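Local coordinates for protein CCMAN5 (Cellulosimicrobium cellulans, PDB 2XSG) that hydrolyses alpha-mannosidic linkages as a calcium-containing alpha-mannosidase of glycoside hydrolase family 92, and probably acts on the phosphorylated mannose glycans of yeast-made proteins, at residues Ser87-Pro92 against Gly122-Ile127; Gln215-Asp220 against Gly235-Phe240; Arg448-Gly453 against Thr513-Asp518; Ser458-Tyr463 against Trp540-Tyr545. All blocks are in the same frame, centred on the assembly; numbering follows the deposited sequence.

Contact 1 of 4, residues Ser87-Pro92 against Gly122-Ile127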
loop_
_atom_site.group_PDB
_atom_site.type_symbol
_atom_site.label_atom_id
_atom_site.label_comp_id
_atom_site.label_asym_id
_atom_site.label_seq_id
_atom_site.Cartn_x
_atom_site.Cartn_y
_atom_site.Cartn_z
ATOM N N SER A 87 -37.916 10.139 -1.435
ATOM C CA SER A 87 -38.660 8.951 -1.855
ATOM C C SER A 87 -38.317 8.599 -3.304
ATOM O O SER A 87 -37.964 9.484 -4.096
ATOM C CB SER A 87 -40.169 9.235 -1.795
ATOM O OG SER A 87 -40.587 9.436 -0.455
ATOM N N TYR A 88 -38.478 7.332 -3.665
ATOM C CA TYR A 88 -38.219 6.877 -5.043
ATOM C C TYR A 88 -39.367 6.031 -5.605
ATOM O O TYR A 88 -40.070 5.339 -4.854
ATOM C CB TYR A 88 -36.905 6.089 -5.101
ATOM C CG TYR A 88 -35.661 6.934 -4.833
ATOM C CD1 TYR A 88 -35.084 6.981 -3.566
ATOM C CD2 TYR A 88 -35.070 7.684 -5.852
ATOM C CE1 TYR A 88 -33.926 7.744 -3.316
ATOM C CE2 TYR A 88 -33.929 8.455 -5.613
ATOM C CZ TYR A 88 -33.365 8.475 -4.346
ATOM O OH TYR A 88 -32.244 9.233 -4.122
ATOM N N THR A 89 -39.546 6.089 -6.923
ATOM C CA THR A 89 -40.541 5.268 -7.635
ATOM C C THR A 89 -39.853 4.465 -8.746
ATOM O O THR A 89 -40.498 3.692 -9.453
ATOM C CB THR A 89 -41.694 6.124 -8.275
ATOM O OG1 THR A 89 -41.160 7.003 -9.273
ATOM C CG2 THR A 89 -42.434 6.947 -7.241
ATOM N N ALA A 90 -38.541 4.676 -8.900
ATOM C CA ALA A 90 -37.703 3.925 -9.839
ATOM C C ALA A 90 -36.278 3.887 -9.284
ATOM O O ALA A 90 -36.007 4.483 -8.234
ATOM C CB ALA A 90 -37.718 4.565 -11.241
ATOM N N ARG A 91 -35.382 3.192 -9.979
ATOM C CA ARG A 91 -33.980 3.126 -9.567
ATOM C C ARG A 91 -33.435 4.563 -9.446
ATOM O O ARG A 91 -33.674 5.381 -10.330
ATOM C CB ARG A 91 -33.167 2.305 -10.560
ATOM C CG ARG A 91 -31.696 2.112 -10.144
ATOM C CD ARG A 91 -30.665 3.036 -10.852
ATOM N NE ARG A 91 -29.336 2.436 -10.663
ATOM C CZ ARG A 91 -28.542 2.671 -9.622
ATOM N NH1 ARG A 91 -28.885 3.577 -8.704
ATOM N NH2 ARG A 91 -27.383 2.029 -9.515
ATOM N N PRO A 92 -32.746 4.880 -8.332
ATOM C CA PRO A 92 -32.329 6.266 -8.095
ATOM C C PRO A 92 -31.342 6.772 -9.134
ATOM O O PRO A 92 -30.467 6.021 -9.570
ATOM C CB PRO A 92 -31.648 6.188 -6.731
ATOM C CG PRO A 92 -32.363 5.058 -6.038
ATOM C CD PRO A 92 -32.579 4.047 -7.123
ATOM N N GLY A 122 -37.747 15.063 -1.336
ATOM C CA GLY A 122 -38.403 15.124 -2.636
ATOM C C GLY A 122 -38.567 13.730 -3.229
ATOM O O GLY A 122 -38.330 12.731 -2.543
ATOM N N THR A 123 -38.984 13.662 -4.496
ATOM C CA THR A 123 -39.297 12.390 -5.139
ATOM C C THR A 123 -38.498 12.251 -6.431
ATOM O O THR A 123 -38.534 13.134 -7.299
ATOM C CB THR A 123 -40.826 12.227 -5.373
ATOM O OG1 THR A 123 -41.499 12.349 -4.114
ATOM C CG2 THR A 123 -41.138 10.866 -5.960
ATOM N N ASP A 124 -37.736 11.169 -6.520
ATOM C CA ASP A 124 -36.899 10.887 -7.690
ATOM C C ASP A 124 -36.015 12.078 -8.111
ATOM O O ASP A 124 -35.401 12.729 -7.258
ATOM C CB ASP A 124 -37.771 10.389 -8.861
ATOM C CG ASP A 124 -38.481 9.073 -8.547
ATOM O OD1 ASP A 124 -37.794 8.053 -8.271
ATOM O OD2 ASP A 124 -39.731 9.058 -8.591
ATOM N N GLY A 125 -35.979 12.378 -9.410
ATOM C CA GLY A 125 -35.141 13.455 -9.953
ATOM C C GLY A 125 -35.389 14.842 -9.375
ATOM O O GLY A 125 -34.607 15.770 -9.591
ATOM N N ALA A 126 -36.493 14.986 -8.656
ATOM C CA ALA A 126 -36.825 16.230 -7.991
ATOM C C ALA A 126 -36.170 16.371 -6.601
ATOM O O ALA A 126 -36.315 17.420 -5.950
ATOM C CB ALA A 126 -38.344 16.364 -7.885
ATOM N N ILE A 127 -35.490 15.325 -6.133
ATOM C CA ILE A 127 -34.841 15.372 -4.817
ATOM C C ILE A 127 -33.799 16.488 -4.818
ATOM O O ILE A 127 -33.015 16.636 -5.767
ATOM C CB ILE A 127 -34.242 13.997 -4.368
ATOM C CG1 ILE A 127 -35.363 13.012 -4.030
ATOM C CG2 ILE A 127 -33.315 14.140 -3.135
ATOM C CD1 ILE A 127 -34.894 11.591 -3.916
HETATM O O HOH W 1 -35.657 7.577 -9.676
#
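Ser87 and Thr123 form a single backbone bridge: Ser87 N donates to Gly122 O at 2.8 Å, and Asp124 N returns the bond to Ser87 O at 3.0 Å. Just beyond the bridge the carboxylate of Asp124 takes hold of Thr89 with both oxygens. Asp124 OD1 accepts the backbone N of Thr89 at 3.0 Å, a nearly straight bond (172°), and Asp124 OD2 accepts the hydroxyl, Thr89 OG1, at 2.6 Å. Both donors come in on the syn sides, tilted somewhat from the carboxylate plane. Two bonds to one residue fix the rotation of the carboxylate; a chi1 of -63° keeps its CG beside the backbone N, from where the oxygens reach Thr89. Asp124 OD1 also receives water 1 at 2.6 Å, which links it to Arg91 O. With an alanine in place of Asp124, Thr89 N and OG1 would probably lose their common carboxylate, and the water one of its ties. The ring of Tyr88 is filled in from two sides: Ile127 sets its CD1 over one face, 3.5 Å from Tyr88 CZ, and Pro92 CG lies over the centre of the opposite face. The Tyr88 hydroxyl itself bonds to Thr96. Ala126 N and Ile127 N fold back on Thr123 O and Asp124 O, curling the second segment into a short 3-10 turn. This is the loop of a beta-hairpin joining strands 112-121 and 128-130, here fastened to the loop that leaves edge strand 80-84 in the beta-rich N-terminal domain of the family.

Contact 2 of 4, residues Gln215-Asp220 against Gly235-Phe240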
loop_
_atom_site.group_PDB
_atom_site.type_symbol
_atom_site.label_atom_id
_atom_site.label_comp_id
_atom_site.label_asym_id
_atom_site.label_seq_id
_atom_site.Cartn_x
_atom_site.Cartn_y
_atom_site.Cartn_z
ATOM N N GLN A 215 -37.930 -2.019 -0.851
ATOM C CA GLN A 215 -38.153 -2.251 -2.261
ATOM C C GLN A 215 -36.806 -2.473 -2.924
ATOM O O GLN A 215 -35.776 -1.976 -2.442
ATOM C CB GLN A 215 -38.842 -1.052 -2.886
ATOM C CG GLN A 215 -40.285 -0.903 -2.431
ATOM C CD GLN A 215 -41.027 0.152 -3.214
ATOM O OE1 GLN A 215 -40.610 1.312 -3.280
ATOM N NE2 GLN A 215 -42.145 -0.247 -3.818
ATOM N N THR A 216 -36.803 -3.221 -4.021
ATOM C CA THR A 216 -35.555 -3.519 -4.714
ATOM C C THR A 216 -35.642 -3.066 -6.146
ATOM O O THR A 216 -36.730 -2.775 -6.631
ATOM C CB THR A 216 -35.240 -5.013 -4.692
ATOM O OG1 THR A 216 -36.274 -5.723 -5.389
ATOM C CG2 THR A 216 -35.127 -5.516 -3.244
ATOM N N TRP A 217 -34.496 -3.002 -6.806
ATOM C CA TRP A 217 -34.441 -2.783 -8.253
ATOM C C TRP A 217 -33.440 -3.713 -8.942
ATOM O O TRP A 217 -32.466 -4.146 -8.334
ATOM C CB TRP A 217 -34.126 -1.324 -8.588
ATOM C CG TRP A 217 -32.686 -0.944 -8.430
ATOM C CD1 TRP A 217 -31.666 -1.237 -9.284
ATOM C CD2 TRP A 217 -32.106 -0.184 -7.362
ATOM N NE1 TRP A 217 -30.485 -0.715 -8.814
ATOM C CE2 TRP A 217 -30.725 -0.062 -7.639
ATOM C CE3 TRP A 217 -32.622 0.417 -6.204
ATOM C CZ2 TRP A 217 -29.848 0.639 -6.806
ATOM C CZ3 TRP A 217 -31.743 1.109 -5.360
ATOM C CH2 TRP A 217 -30.374 1.216 -5.673
ATOM N N GLY A 218 -33.702 -4.005 -10.209
ATOM C CA GLY A 218 -32.775 -4.722 -11.063
ATOM C C GLY A 218 -32.469 -3.886 -12.295
ATOM O O GLY A 218 -32.696 -2.643 -12.312
ATOM N N ASP A 219 -31.988 -4.560 -13.335
ATOM C CA ASP A 219 -31.412 -3.882 -14.505
ATOM C C ASP A 219 -32.396 -3.127 -15.397
ATOM O O ASP A 219 -31.980 -2.330 -16.251
ATOM C CB ASP A 219 -30.602 -4.874 -15.329
ATOM C CG ASP A 219 -29.340 -5.325 -14.609
ATOM O OD1 ASP A 219 -28.380 -4.520 -14.516
ATOM O OD2 ASP A 219 -29.320 -6.483 -14.135
ATOM N N ASP A 220 -33.685 -3.392 -15.218
ATOM C CA ASP A 220 -34.737 -2.630 -15.911
ATOM C C ASP A 220 -35.098 -1.326 -15.190
ATOM O O ASP A 220 -36.049 -0.658 -15.574
ATOM C CB ASP A 220 -35.990 -3.483 -16.146
ATOM C CG ASP A 220 -36.697 -3.930 -14.838
ATOM O OD1 ASP A 220 -36.366 -3.450 -13.726
ATOM O OD2 ASP A 220 -37.604 -4.795 -14.947
ATOM N N GLY A 235 -30.235 -3.109 -6.468
ATOM C CA GLY A 235 -30.218 -2.377 -5.219
ATOM C C GLY A 235 -31.451 -2.575 -4.376
ATOM O O GLY A 235 -32.404 -3.242 -4.793
ATOM N N ALA A 236 -31.431 -1.985 -3.185
ATOM C CA ALA A 236 -32.574 -2.001 -2.276
ATOM C C ALA A 236 -32.729 -0.642 -1.599
ATOM O O ALA A 236 -31.749 0.074 -1.388
ATOM C CB ALA A 236 -32.419 -3.109 -1.236
ATOM N N ILE A 237 -33.969 -0.277 -1.295
ATOM C CA ILE A 237 -34.248 0.970 -0.588
ATOM C C ILE A 237 -34.998 0.636 0.692
ATOM O O ILE A 237 -36.064 0.018 0.653
ATOM C CB ILE A 237 -35.021 1.984 -1.472
ATOM C CG1 ILE A 237 -34.234 2.215 -2.791
ATOM C CG2 ILE A 237 -35.258 3.288 -0.718
ATOM C CD1 ILE A 237 -34.812 3.263 -3.729
ATOM N N LEU A 238 -34.393 0.993 1.818
ATOM C CA LEU A 238 -34.972 0.761 3.137
ATOM C C LEU A 238 -35.672 2.029 3.585
ATOM O O LEU A 238 -35.097 3.105 3.495
ATOM C CB LEU A 238 -33.869 0.407 4.147
ATOM C CG LEU A 238 -33.026 -0.842 3.839
ATOM C CD1 LEU A 238 -31.630 -0.755 4.471
ATOM C CD2 LEU A 238 -33.754 -2.132 4.266
ATOM N N THR A 239 -36.902 1.896 4.070
ATOM C CA THR A 239 -37.679 3.030 4.572
ATOM C C THR A 239 -38.093 2.751 6.019
ATOM O O THR A 239 -38.620 1.667 6.335
ATOM C CB THR A 239 -38.907 3.326 3.679
ATOM O OG1 THR A 239 -38.476 3.527 2.325
ATOM C CG2 THR A 239 -39.641 4.586 4.148
ATOM N N PHE A 240 -37.827 3.733 6.880
ATOM C CA PHE A 240 -38.060 3.637 8.317
ATOM C C PHE A 240 -39.241 4.503 8.768
ATOM O O PHE A 240 -39.700 5.381 8.038
ATOM C CB PHE A 240 -36.785 4.033 9.083
ATOM C CG PHE A 240 -35.589 3.228 8.696
ATOM C CD1 PHE A 240 -34.826 3.572 7.572
ATOM C CD2 PHE A 240 -35.243 2.085 9.419
ATOM C CE1 PHE A 240 -33.716 2.800 7.198
ATOM C CE2 PHE A 240 -34.135 1.315 9.050
ATOM C CZ PHE A 240 -33.372 1.674 7.943
#
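Trp217 lays its six-membered ring flat over Gly235 on the adjoining strand, Gly235 CA standing 3.3 Å from the ring centroid and only 10° off the normal, a close CH-pi contact. The indole reaches this place because CG sits between the backbone N and the carbonyl carbon (chi1 78°), which folds the ring across the neighbouring strand. A beta carbon at Gly235 would run into Trp217 CZ2, so the glycine is what lets the ring lie so low. Trp217 NE1 donates a hydrogen bond to Asp233 OD1. Farther along, Trp217 CZ3 meets Ile237 CG1 at 3.7 Å, the isoleucine lying at the ring edge, near its plane. Beneath, the backbones pair in antiparallel register: Trp217 N donates to Gly235 O at 2.9 Å, and Ile237 N donates to Gln215 O at 2.7 Å. Between these two hydrogen-bonded pairs lies the non-hydrogen-bonded pair Thr216 and Ala236, whose CG2 and CB touch at 4.1 Å on the reverse face; the Thr216 hydroxyl bonds to Ala226 O. Strand 235-240 occupies the middle of a five-stranded antiparallel sheet, with 158-162 along its other side, while 223-224 borders strand 212-217. The indole is covered by the loop residues Arg91 and Pro92, and Tyr88 of that loop packs on Ile237.

Contact 3 of 4, residues Arg448-Gly453 against Thr513-Asp518; sequences RGYVAG and TPRAAD
Tyr450 points toward segment 513-518 and crosses Arg515 at about a right angle. Its CB, which rests near Ser458, carries CG between the backbone N and the carbonyl carbon (chi1 59°), aiming the ring at the other loop. Along one ring edge Tyr450 CE1 comes 3.5 Å from Arg515 O and equally near Ala516 O. Tyr450 CZ is overlain by Arg515 CD at 3.5 Å, and on the opposite face lies Arg448 CD, so an arginine methylene meets each face, both off its centre. At the tip, Tyr450 OH donates to Ala516 O at 2.8 Å. A phenylalanine here would probably leave Ala516 O without this donor and the two loops short of a polar tie. The first loop joins helices 443-448 and 455-474 of the catalytic domain, whose clan is built on an (alpha/alpha)6 barrel of helical hairpins; the second follows strand 508-512. Gly449, with positive phi, ends the earlier helix, and Arg448 NH1 bends back to Tyr450 O at 2.9 Å while Ala517 CA sits over a face of its guanidinium. The guanidinium of Arg515 lies within 8° of the tyrosine plane but bonds to Lys494 O and Gly519 O and makes a cation-pi contact with Trp521. Gly453 N donates to Arg515 O at 2.9 Å, and water 2 bridges Val451 O and Arg515 N.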
loop_
_atom_site.group_PDB
_atom_site.type_symbol
_atom_site.label_atom_id
_atom_site.label_comp_id
_atom_site.label_asym_id
_atom_site.label_seq_id
_atom_site.Cartn_x
_atom_site.Cartn_y
_atom_site.Cartn_z
ATOM N N ARG A 448 21.912 -14.915 -25.774
ATOM C CA ARG A 448 22.557 -13.601 -25.666
ATOM C C ARG A 448 22.636 -13.058 -24.231
ATOM O O ARG A 448 23.479 -12.198 -23.923
ATOM C CB ARG A 448 21.928 -12.589 -26.643
ATOM C CG ARG A 448 20.648 -11.913 -26.133
ATOM C CD ARG A 448 20.128 -10.896 -27.121
ATOM N NE ARG A 448 19.356 -11.501 -28.205
ATOM C CZ ARG A 448 18.038 -11.645 -28.188
ATOM N NH1 ARG A 448 17.337 -11.241 -27.128
ATOM N NH2 ARG A 448 17.421 -12.197 -29.221
ATOM N N GLY A 449 21.761 -13.557 -23.358
ATOM C CA GLY A 449 21.764 -13.172 -21.947
ATOM C C GLY A 449 20.869 -12.011 -21.540
ATOM O O GLY A 449 21.005 -11.497 -20.421
ATOM N N TYR A 450 19.939 -11.616 -22.412
ATOM C CA TYR A 450 19.044 -10.473 -22.142
ATOM C C TYR A 450 17.902 -10.346 -23.162
ATOM O O TYR A 450 17.986 -10.856 -24.284
ATOM C CB TYR A 450 19.830 -9.153 -22.088
ATOM C CG TYR A 450 20.577 -8.868 -23.373
ATOM C CD1 TYR A 450 19.982 -8.140 -24.406
ATOM C CD2 TYR A 450 21.871 -9.358 -23.569
ATOM C CE1 TYR A 450 20.664 -7.890 -25.595
ATOM C CE2 TYR A 450 22.562 -9.110 -24.754
ATOM C CZ TYR A 450 21.955 -8.388 -25.761
ATOM O OH TYR A 450 22.651 -8.155 -26.931
ATOM N N VAL A 451 16.844 -9.645 -22.774
ATOM C CA VAL A 451 15.730 -9.368 -23.683
ATOM C C VAL A 451 16.105 -8.173 -24.569
ATOM O O VAL A 451 16.386 -7.085 -24.060
ATOM C CB VAL A 451 14.424 -9.087 -22.899
ATOM C CG1 VAL A 451 13.233 -8.939 -23.857
ATOM C CG2 VAL A 451 14.165 -10.202 -21.872
ATOM N N ALA A 452 16.123 -8.396 -25.887
ATOM C CA ALA A 452 16.517 -7.379 -26.871
ATOM C C ALA A 452 15.682 -6.105 -26.775
ATOM O O ALA A 452 14.454 -6.163 -26.818
ATOM C CB ALA A 452 16.432 -7.958 -28.298
ATOM N N GLY A 453 16.344 -4.954 -26.661
ATOM C CA GLY A 453 15.639 -3.663 -26.587
ATOM C C GLY A 453 14.728 -3.443 -25.377
ATOM O O GLY A 453 13.955 -2.478 -25.339
ATOM N N THR A 513 21.532 0.297 -20.273
ATOM C CA THR A 513 21.270 0.806 -21.625
ATOM C C THR A 513 20.590 -0.297 -22.469
ATOM O O THR A 513 20.979 -1.461 -22.377
ATOM C CB THR A 513 22.605 1.233 -22.307
ATOM O OG1 THR A 513 23.274 2.179 -21.484
ATOM C CG2 THR A 513 22.383 1.875 -23.668
ATOM N N PRO A 514 19.566 0.054 -23.284
ATOM C CA PRO A 514 18.979 -0.986 -24.121
ATOM C C PRO A 514 20.013 -1.523 -25.137
ATOM O O PRO A 514 20.859 -0.770 -25.645
ATOM C CB PRO A 514 17.840 -0.255 -24.839
ATOM C CG PRO A 514 18.310 1.175 -24.885
ATOM C CD PRO A 514 18.959 1.368 -23.548
ATOM N N ARG A 515 19.923 -2.811 -25.421
ATOM C CA ARG A 515 20.888 -3.484 -26.278
ATOM C C ARG A 515 20.151 -4.310 -27.307
ATOM O O ARG A 515 19.230 -5.058 -26.975
ATOM C CB ARG A 515 21.793 -4.373 -25.439
ATOM C CG ARG A 515 23.204 -4.502 -25.965
ATOM C CD ARG A 515 23.984 -5.572 -25.198
ATOM N NE ARG A 515 25.343 -5.696 -25.737
ATOM C CZ ARG A 515 26.365 -6.273 -25.111
ATOM N NH1 ARG A 515 26.215 -6.805 -23.901
ATOM N NH2 ARG A 515 27.546 -6.312 -25.708
ATOM N N ALA A 516 20.563 -4.152 -28.566
ATOM C CA ALA A 516 19.954 -4.835 -29.691
ATOM C C ALA A 516 20.256 -6.340 -29.651
ATOM O O ALA A 516 21.140 -6.795 -28.907
ATOM C CB ALA A 516 20.436 -4.212 -31.015
ATOM N N ALA A 517 19.521 -7.101 -30.455
ATOM C CA ALA A 517 19.748 -8.538 -30.567
ATOM C C ALA A 517 21.202 -8.883 -30.922
ATOM O O ALA A 517 21.772 -9.799 -30.340
ATOM C CB ALA A 517 18.766 -9.170 -31.553
ATOM N N ASP A 518 21.816 -8.113 -31.825
ATOM C CA ASP A 518 23.186 -8.399 -32.281
ATOM C C ASP A 518 24.283 -7.898 -31.321
ATOM O O ASP A 518 25.478 -7.907 -31.651
ATOM C CB ASP A 518 23.409 -7.899 -33.729
ATOM C CG ASP A 518 23.390 -6.368 -33.857
ATOM O OD1 ASP A 518 23.341 -5.650 -32.832
ATOM O OD2 ASP A 518 23.443 -5.873 -35.003
HETATM O O HOH W 2 17.976 -4.482 -23.522
#

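Contact 4 of 4, residues Ser458-Tyr463 against Trp540-Tyr545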
loop_
_atom_site.group_PDB
_atom_site.type_symbol
_atom_site.label_atom_id
_atom_site.label_comp_id
_atom_site.label_asym_id
_atom_site.label_seq_id
_atom_site.Cartn_x
_atom_site.Cartn_y
_atom_site.Cartn_z
ATOM N N SER A 458 14.539 -7.199 -18.446
ATOM C CA SER A 458 15.775 -7.914 -18.075
ATOM C C SER A 458 16.121 -7.750 -16.605
ATOM O O SER A 458 16.258 -8.744 -15.901
ATOM C CB SER A 458 16.970 -7.495 -18.943
ATOM O OG SER A 458 16.748 -7.806 -20.318
ATOM N N VAL A 459 16.250 -6.504 -16.134
ATOM C CA VAL A 459 16.578 -6.261 -14.722
ATOM C C VAL A 459 15.509 -6.832 -13.792
ATOM O O VAL A 459 15.814 -7.301 -12.696
ATOM C CB VAL A 459 16.833 -4.745 -14.372
ATOM C CG1 VAL A 459 18.095 -4.200 -15.055
ATOM C CG2 VAL A 459 15.633 -3.904 -14.720
ATOM N N GLN A 460 14.251 -6.798 -14.232
ATOM C CA GLN A 460 13.153 -7.318 -13.426
ATOM C C GLN A 460 13.225 -8.821 -13.242
ATOM O O GLN A 460 13.073 -9.302 -12.135
ATOM C CB GLN A 460 11.799 -6.901 -14.010
ATOM C CG GLN A 460 11.462 -5.442 -13.662
ATOM C CD GLN A 460 10.124 -5.027 -14.206
ATOM O OE1 GLN A 460 9.094 -5.375 -13.652
ATOM N NE2 GLN A 460 10.130 -4.279 -15.300
ATOM N N ARG A 461 13.466 -9.556 -14.330
ATOM C CA ARG A 461 13.641 -10.993 -14.257
ATOM C C ARG A 461 14.870 -11.332 -13.404
ATOM O O ARG A 461 14.894 -12.352 -12.703
ATOM C CB ARG A 461 13.762 -11.602 -15.667
ATOM C CG ARG A 461 14.033 -13.106 -15.705
ATOM C CD ARG A 461 13.573 -13.721 -17.014
ATOM N NE ARG A 461 12.112 -13.696 -17.106
ATOM C CZ ARG A 461 11.409 -13.751 -18.233
ATOM N NH1 ARG A 461 12.017 -13.863 -19.410
ATOM N NH2 ARG A 461 10.084 -13.698 -18.184
ATOM N N GLY A 462 15.885 -10.489 -13.478
ATOM C CA GLY A 462 17.097 -10.698 -12.700
ATOM C C GLY A 462 16.766 -10.756 -11.222
ATOM O O GLY A 462 17.176 -11.687 -10.526
ATOM N N TYR A 463 16.005 -9.769 -10.744
ATOM C CA TYR A 463 15.607 -9.742 -9.340
ATOM C C TYR A 463 14.647 -10.912 -9.001
ATOM O O TYR A 463 14.780 -11.540 -7.953
ATOM C CB TYR A 463 14.984 -8.390 -8.991
ATOM C CG TYR A 463 15.217 -7.922 -7.568
ATOM C CD1 TYR A 463 15.339 -8.834 -6.510
ATOM C CD2 TYR A 463 15.291 -6.562 -7.269
ATOM C CE1 TYR A 463 15.553 -8.408 -5.200
ATOM C CE2 TYR A 463 15.493 -6.124 -5.941
ATOM C CZ TYR A 463 15.620 -7.058 -4.918
ATOM O OH TYR A 463 15.823 -6.651 -3.609
ATOM N N TRP A 540 18.541 5.828 -15.662
ATOM C CA TRP A 540 19.251 6.150 -14.409
ATOM C C TRP A 540 18.555 5.562 -13.179
ATOM O O TRP A 540 19.221 5.128 -12.234
ATOM C CB TRP A 540 19.384 7.642 -14.214
ATOM C CG TRP A 540 20.566 8.272 -14.881
ATOM C CD1 TRP A 540 20.577 8.931 -16.063
ATOM C CD2 TRP A 540 21.911 8.320 -14.379
ATOM N NE1 TRP A 540 21.847 9.381 -16.343
ATOM C CE2 TRP A 540 22.681 9.021 -15.322
ATOM C CE3 TRP A 540 22.537 7.819 -13.230
ATOM C CZ2 TRP A 540 24.047 9.255 -15.151
ATOM C CZ3 TRP A 540 23.899 8.058 -13.056
ATOM C CH2 TRP A 540 24.637 8.767 -14.024
ATOM N N GLN A 541 17.223 5.557 -13.192
ATOM C CA GLN A 541 16.432 5.073 -12.053
ATOM C C GLN A 541 16.408 3.530 -12.028
ATOM O O GLN A 541 16.635 2.901 -10.983
ATOM C CB GLN A 541 15.021 5.678 -12.100
ATOM C CG GLN A 541 15.016 7.207 -11.846
ATOM C CD GLN A 541 13.769 7.921 -12.363
ATOM O OE1 GLN A 541 12.836 7.288 -12.870
ATOM N NE2 GLN A 541 13.743 9.260 -12.226
ATOM N N TYR A 542 16.151 2.933 -13.187
ATOM C CA TYR A 542 16.227 1.483 -13.343
ATOM C C TYR A 542 17.644 0.915 -13.271
ATOM O O TYR A 542 17.810 -0.279 -12.998
ATOM C CB TYR A 542 15.579 1.055 -14.655
ATOM C CG TYR A 542 14.102 0.820 -14.581
ATOM C CD1 TYR A 542 13.186 1.865 -14.736
ATOM C CD2 TYR A 542 13.610 -0.458 -14.386
ATOM C CE1 TYR A 542 11.807 1.627 -14.683
ATOM C CE2 TYR A 542 12.245 -0.705 -14.328
ATOM C CZ TYR A 542 11.355 0.335 -14.485
ATOM O OH TYR A 542 10.018 0.030 -14.421
ATOM N N HIS A 543 18.665 1.738 -13.510
ATOM C CA HIS A 543 20.059 1.279 -13.401
ATOM C C HIS A 543 20.362 0.462 -12.123
ATOM O O HIS A 543 21.076 -0.563 -12.175
ATOM C CB HIS A 543 21.061 2.436 -13.531
ATOM C CG HIS A 543 22.491 1.986 -13.450
ATOM N ND1 HIS A 543 23.293 2.246 -12.361
ATOM C CD2 HIS A 543 23.237 1.230 -14.291
ATOM C CE1 HIS A 543 24.482 1.698 -12.545
ATOM N NE2 HIS A 543 24.471 1.069 -13.707
ATOM N N TRP A 544 19.802 0.922 -11.003
ATOM C CA TRP A 544 20.073 0.397 -9.664
ATOM C C TRP A 544 19.156 -0.779 -9.289
ATOM O O TRP A 544 19.193 -1.248 -8.151
ATOM C CB TRP A 544 19.945 1.521 -8.607
ATOM C CG TRP A 544 20.660 2.791 -8.995
ATOM C CD1 TRP A 544 20.101 3.928 -9.506
ATOM C CD2 TRP A 544 22.075 3.041 -8.908
ATOM N NE1 TRP A 544 21.084 4.876 -9.745
ATOM C CE2 TRP A 544 22.301 4.351 -9.396
ATOM C CE3 TRP A 544 23.174 2.279 -8.474
ATOM C CZ2 TRP A 544 23.578 4.918 -9.458
ATOM C CZ3 TRP A 544 24.444 2.837 -8.549
ATOM C CH2 TRP A 544 24.633 4.145 -9.045
ATOM N N TYR A 545 18.344 -1.255 -10.237
ATOM C CA TYR A 545 17.270 -2.203 -9.915
ATOM C C TYR A 545 17.727 -3.506 -9.269
ATOM O O TYR A 545 17.070 -4.022 -8.340
ATOM C CB TYR A 545 16.398 -2.512 -11.139
ATOM C CG TYR A 545 15.041 -3.084 -10.789
ATOM C CD1 TYR A 545 14.849 -4.464 -10.649
ATOM C CD2 TYR A 545 13.940 -2.248 -10.604
ATOM C CE1 TYR A 545 13.592 -4.990 -10.333
ATOM C CE2 TYR A 545 12.674 -2.770 -10.291
ATOM C CZ TYR A 545 12.514 -4.129 -10.149
ATOM O OH TYR A 545 11.264 -4.624 -9.837
#
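Tyr545 lays its side chain across helix 455-474, crossing Val459 and Gln460 obliquely and Tyr463 at about a right angle. The contact starts at the base of the side chain: Tyr545 CB packs 3.9 Å from Val459 CG2, and Tyr545 CD1 then passes 3.6 Å from Val459 O. With CG anti to the backbone N (chi1 -160°), the ring extends over the helix until Tyr545 CZ meets Gln460 CG at 3.9 Å. Tyr463 stands with its ring plane 86° from that of Tyr545, and Tyr463 CD2 comes 3.3 Å from Tyr545 O. The same Val459 CG2 also touches the edge of Tyr542, 4.0 Å from Tyr542 CD2. Tyr542 and Tyr545 are the ends of one type I turn, closed by Tyr545 N on Tyr542 O, beside the short helix 539-542, which faces helix 455-474 of the (alpha/alpha)6-type catalytic domain. The contact is made by van der Waals packing and is largely buried; the polar ends turn elsewhere. Tyr542 OH bonds to Tyr535 O, and Tyr463 OH to Ala682 O. Gln460 OE1 is held by Arg408 and Trp354; its amide plane is 52° from the Tyr545 ring.

The four contacts fall into two pairs, one in the N-terminal and one in the catalytic domain, with centres 52 to 62 Å apart from pair to pair. Contacts 1 and 2, with centres 12 Å apart, pack directly: Pro92 CD lies 3.5 Å from Trp217 CZ3, and Tyr88 CD1 3.7 Å from Ile237 CD1. In the catalytic domain contacts 3 and 4 lie 14 Å apart between centres and interleave along the chain, meeting where Val451 N probably bonds to Ser458 OG. Contact 4 is nearest the chain centre; its Gln460 side chain is about 10 Å from a bound bis-tris propane molecule, and that of Tyr542 about 10 Å from the calcium ion held by Asn588, Glu589 and Asp662.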